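Local structure of superoxide dismutase (Clostridium difficile, 3TJT) at residues 9-18 and 86-94. The protein probably catalyses the dismutation of superoxide to hydrogen peroxide and dioxygen, using a bound iron ion. Residues are numbered along the deposited sequence; the frame is centred on the assembly and turned at random.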
loop_
_atom_site.group_PDB
_atom_site.type_symbol
_atom_site.label_atom_id
_atom_site.label_comp_id
_atom_site.label_asym_id
_atom_site.label_seq_id
_atom_site.Cartn_x
_atom_site.Cartn_y
_atom_site.Cartn_z
ATOM N N LYS A 9 -3.934 -13.637 18.128
ATOM C CA LYS A 9 -3.527 -15.031 18.268
ATOM C C LYS A 9 -2.001 -15.107 18.315
ATOM O O LYS A 9 -1.319 -14.561 17.444
ATOM C CB LYS A 9 -4.063 -15.860 17.101
ATOM C CG LYS A 9 -3.630 -17.324 17.126
ATOM C CD LYS A 9 -4.416 -18.137 16.114
ATOM C CE LYS A 9 -4.039 -19.613 16.149
ATOM N NZ LYS A 9 -4.879 -20.395 15.197
ATOM N N PRO A 10 -1.451 -15.768 19.345
ATOM C CA PRO A 10 0.010 -15.881 19.419
ATOM C C PRO A 10 0.560 -16.570 18.179
ATOM O O PRO A 10 -0.070 -17.480 17.646
ATOM C CB PRO A 10 0.232 -16.755 20.663
ATOM C CG PRO A 10 -0.997 -16.520 21.501
ATOM C CD PRO A 10 -2.118 -16.399 20.500
ATOM N N LEU A 11 1.724 -16.133 17.715
ATOM C CA LEU A 11 2.346 -16.747 16.546
ATOM C C LEU A 11 2.469 -18.253 16.779
ATOM O O LEU A 11 2.885 -18.681 17.855
ATOM C CB LEU A 11 3.718 -16.126 16.278
ATOM C CG LEU A 11 4.278 -16.365 14.879
ATOM C CD1 LEU A 11 3.439 -15.625 13.822
ATOM C CD2 LEU A 11 5.735 -15.918 14.810
ATOM N N PRO A 12 2.079 -19.061 15.784
ATOM C CA PRO A 12 2.014 -20.523 15.953
ATOM C C PRO A 12 3.367 -21.251 15.886
ATOM O O PRO A 12 3.385 -22.483 15.853
ATOM C CB PRO A 12 1.133 -20.980 14.777
ATOM C CG PRO A 12 0.456 -19.721 14.257
ATOM C CD PRO A 12 1.439 -18.618 14.532
ATOM N N TYR A 13 4.467 -20.508 15.838
ATOM C CA TYR A 13 5.810 -21.082 15.728
ATOM C C TYR A 13 6.777 -19.994 16.178
ATOM O O TYR A 13 6.365 -18.863 16.425
ATOM C CB TYR A 13 6.111 -21.516 14.283
ATOM C CG TYR A 13 5.411 -20.634 13.269
ATOM C CD1 TYR A 13 5.933 -19.391 12.932
ATOM C CD2 TYR A 13 4.208 -21.028 12.687
ATOM C CE1 TYR A 13 5.277 -18.555 12.025
ATOM C CE2 TYR A 13 3.542 -20.204 11.785
ATOM C CZ TYR A 13 4.083 -18.969 11.454
ATOM O OH TYR A 13 3.423 -18.136 10.566
ATOM N N ALA A 14 8.059 -20.328 16.289
ATOM C CA ALA A 14 9.051 -19.347 16.709
ATOM C C ALA A 14 9.150 -18.220 15.678
ATOM O O ALA A 14 8.891 -18.436 14.493
ATOM C CB ALA A 14 10.406 -20.016 16.888
ATOM N N TYR A 15 9.557 -17.034 16.119
ATOM C CA TYR A 15 9.628 -15.891 15.209
ATOM C C TYR A 15 10.680 -16.062 14.111
ATOM O O TYR A 15 10.576 -15.435 13.056
ATOM C CB TYR A 15 9.838 -14.576 15.972
ATOM C CG TYR A 15 8.611 -14.085 16.709
ATOM C CD1 TYR A 15 7.808 -13.087 16.176
ATOM C CD2 TYR A 15 8.248 -14.630 17.934
ATOM C CE1 TYR A 15 6.693 -12.628 16.851
ATOM C CE2 TYR A 15 7.126 -14.187 18.614
ATOM C CZ TYR A 15 6.346 -13.183 18.063
ATOM O OH TYR A 15 5.233 -12.734 18.738
ATOM N N ASP A 16 11.683 -16.910 14.346
ATOM C CA ASP A 16 12.688 -17.196 13.327
ATOM C C ASP A 16 12.431 -18.511 12.576
ATOM O O ASP A 16 13.276 -18.980 11.813
ATOM C CB ASP A 16 14.104 -17.188 13.941
ATOM C CG ASP A 16 14.323 -18.318 14.946
ATOM O OD1 ASP A 16 13.364 -19.058 15.249
ATOM O OD2 ASP A 16 15.464 -18.469 15.433
ATOM N N ALA A 17 11.254 -19.097 12.778
ATOM C CA ALA A 17 10.963 -20.425 12.234
ATOM C C ALA A 17 10.853 -20.445 10.711
ATOM O O ALA A 17 11.034 -21.489 10.082
ATOM C CB ALA A 17 9.691 -21.000 12.875
ATOM N N LEU A 18 10.576 -19.286 10.114
ATOM C CA LEU A 18 10.382 -19.206 8.673
ATOM C C LEU A 18 11.619 -18.706 7.917
ATOM O O LEU A 18 11.575 -18.500 6.704
ATOM C CB LEU A 18 9.167 -18.315 8.358
ATOM C CG LEU A 18 7.881 -18.719 9.082
ATOM C CD1 LEU A 18 6.705 -17.834 8.615
ATOM C CD2 LEU A 18 7.564 -20.209 8.855
ATOM N N LYS A 86 -4.371 -13.123 11.183
ATOM C CA LYS A 86 -4.537 -14.396 11.878
ATOM C C LYS A 86 -4.467 -15.525 10.853
ATOM O O LYS A 86 -3.747 -16.515 11.045
ATOM C CB LYS A 86 -5.861 -14.458 12.650
ATOM C CG LYS A 86 -5.993 -15.753 13.466
ATOM C CD LYS A 86 -7.425 -16.025 13.918
ATOM C CE LYS A 86 -7.974 -14.905 14.758
ATOM N NZ LYS A 86 -9.352 -15.204 15.259
ATOM N N PHE A 87 -5.198 -15.362 9.754
ATOM C CA PHE A 87 -5.224 -16.345 8.675
ATOM C C PHE A 87 -3.833 -16.560 8.077
ATOM O O PHE A 87 -3.398 -17.694 7.864
ATOM C CB PHE A 87 -6.205 -15.893 7.573
ATOM C CG PHE A 87 -6.296 -16.841 6.420
ATOM C CD1 PHE A 87 -7.287 -17.814 6.385
ATOM C CD2 PHE A 87 -5.393 -16.778 5.378
ATOM C CE1 PHE A 87 -7.371 -18.691 5.328
ATOM C CE2 PHE A 87 -5.467 -17.669 4.317
ATOM C CZ PHE A 87 -6.455 -18.625 4.293
ATOM N N PHE A 88 -3.143 -15.458 7.802
ATOM C CA PHE A 88 -1.827 -15.505 7.169
ATOM C C PHE A 88 -0.787 -16.249 8.023
ATOM O O PHE A 88 -0.051 -17.101 7.515
ATOM C CB PHE A 88 -1.361 -14.074 6.872
ATOM C CG PHE A 88 -0.061 -13.990 6.125
ATOM C CD1 PHE A 88 0.094 -14.608 4.894
ATOM C CD2 PHE A 88 1.000 -13.259 6.648
ATOM C CE1 PHE A 88 1.296 -14.520 4.188
ATOM C CE2 PHE A 88 2.210 -13.168 5.953
ATOM C CZ PHE A 88 2.353 -13.788 4.722
ATOM N N PHE A 89 -0.707 -15.919 9.305
ATOM C CA PHE A 89 0.278 -16.602 10.143
ATOM C C PHE A 89 -0.084 -18.084 10.288
ATOM O O PHE A 89 0.803 -18.928 10.350
ATOM C CB PHE A 89 0.453 -15.895 11.485
ATOM C CG PHE A 89 0.952 -14.473 11.348
ATOM C CD1 PHE A 89 2.054 -14.192 10.539
ATOM C CD2 PHE A 89 0.324 -13.429 12.002
ATOM C CE1 PHE A 89 2.516 -12.885 10.393
ATOM C CE2 PHE A 89 0.789 -12.117 11.869
ATOM C CZ PHE A 89 1.880 -11.849 11.060
ATOM N N ASP A 90 -1.382 -18.396 10.281
ATOM C CA ASP A 90 -1.819 -19.801 10.337
ATOM C C ASP A 90 -1.508 -20.597 9.068
ATOM O O ASP A 90 -1.374 -21.828 9.109
ATOM C CB ASP A 90 -3.325 -19.893 10.645
ATOM C CG ASP A 90 -3.635 -19.760 12.122
ATOM O OD1 ASP A 90 -2.697 -19.790 12.948
ATOM O OD2 ASP A 90 -4.829 -19.620 12.459
ATOM N N ILE A 91 -1.386 -19.909 7.935
ATOM C CA ILE A 91 -1.236 -20.596 6.658
ATOM C C ILE A 91 0.243 -20.801 6.289
ATOM O O ILE A 91 0.571 -21.276 5.203
ATOM C CB ILE A 91 -2.010 -19.876 5.518
ATOM C CG1 ILE A 91 -2.415 -20.867 4.422
ATOM C CG2 ILE A 91 -1.194 -18.723 4.924
ATOM C CD1 ILE A 91 -3.249 -22.033 4.951
ATOM N N MET A 92 1.127 -20.440 7.213
ATOM C CA MET A 92 2.550 -20.702 7.035
ATOM C C MET A 92 3.040 -21.667 8.109
ATOM O O MET A 92 2.441 -21.772 9.179
ATOM C CB MET A 92 3.351 -19.396 7.090
ATOM C CG MET A 92 2.952 -18.398 5.978
ATOM S SD MET A 92 4.042 -16.961 5.940
ATOM C CE MET A 92 3.527 -16.084 7.401
ATOM N N THR A 93 4.138 -22.363 7.821
ATOM C CA THR A 93 4.697 -23.307 8.790
ATOM C C THR A 93 6.154 -23.626 8.461
ATOM O O THR A 93 6.543 -23.641 7.293
ATOM C CB THR A 93 3.893 -24.640 8.794
ATOM O OG1 THR A 93 4.461 -25.550 9.754
ATOM C CG2 THR A 93 3.920 -25.278 7.418
ATOM N N PRO A 94 6.965 -23.897 9.496
ATOM C CA PRO A 94 8.330 -24.388 9.268
ATOM C C PRO A 94 8.362 -25.870 8.881
ATOM O O PRO A 94 9.395 -26.355 8.420
ATOM C CB PRO A 94 9.000 -24.185 10.628
ATOM C CG PRO A 94 7.887 -24.292 11.605
ATOM C CD PRO A 94 6.692 -23.663 10.925
#
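The ring of Y13 meets F89 and M92 with its hydroxyl end, while L18 CD2 lies over one of its faces and P12 CD over the opposite face, each offset toward the rim. At its edge, near the ring plane, stands F89 O; Y13 OH in turn stands at the edge of the F89 ring, near that ring's plane. The setting is the alpha-hairpin domain of the iron/manganese superoxide dismutases, and it illustrates how an irregular N-terminal loop can pack against the end of a helix: residues 9-18 precede helix 24-46 and lie along the last turn of helix 72-90 and the chain that leaves it. Y13 OH donates to F89 O at 2.7 Å, in the carbonyl plane and on a lone pair. The same carbonyl also takes a weak bond from M92 N, just past the helix end, so the phenol is the shorter of the two. With chi1 of 32°, Y13 CG sits between its own backbone N and carbonyl carbon, which directs the hydroxyl to the carbonyl of F89.

The F89 ring is approached off-centre by L11 CD1, a CH-pi contact 4.1 Å from the centroid. F89 also meets the iron ligand H30 edge-to-face, so it belongs to the second shell of the metal site, and L11 backs it from the loop. Beyond the helix, L18 CD1 packs 3.8 Å from M92 CE, and P94 closes over A17, with 4.0 Å between P94 CB and A17 CB.

Polar contact returns at the other end of the loop. K9, extended throughout, runs past K86 CG to the carboxylate of D90, forming a salt bridge. K9 NZ meets D90 OD2 at 2.8 Å on its syn side, 20° out of the carboxylate plane, and reaches D90 OD1 more weakly at 3.2 Å.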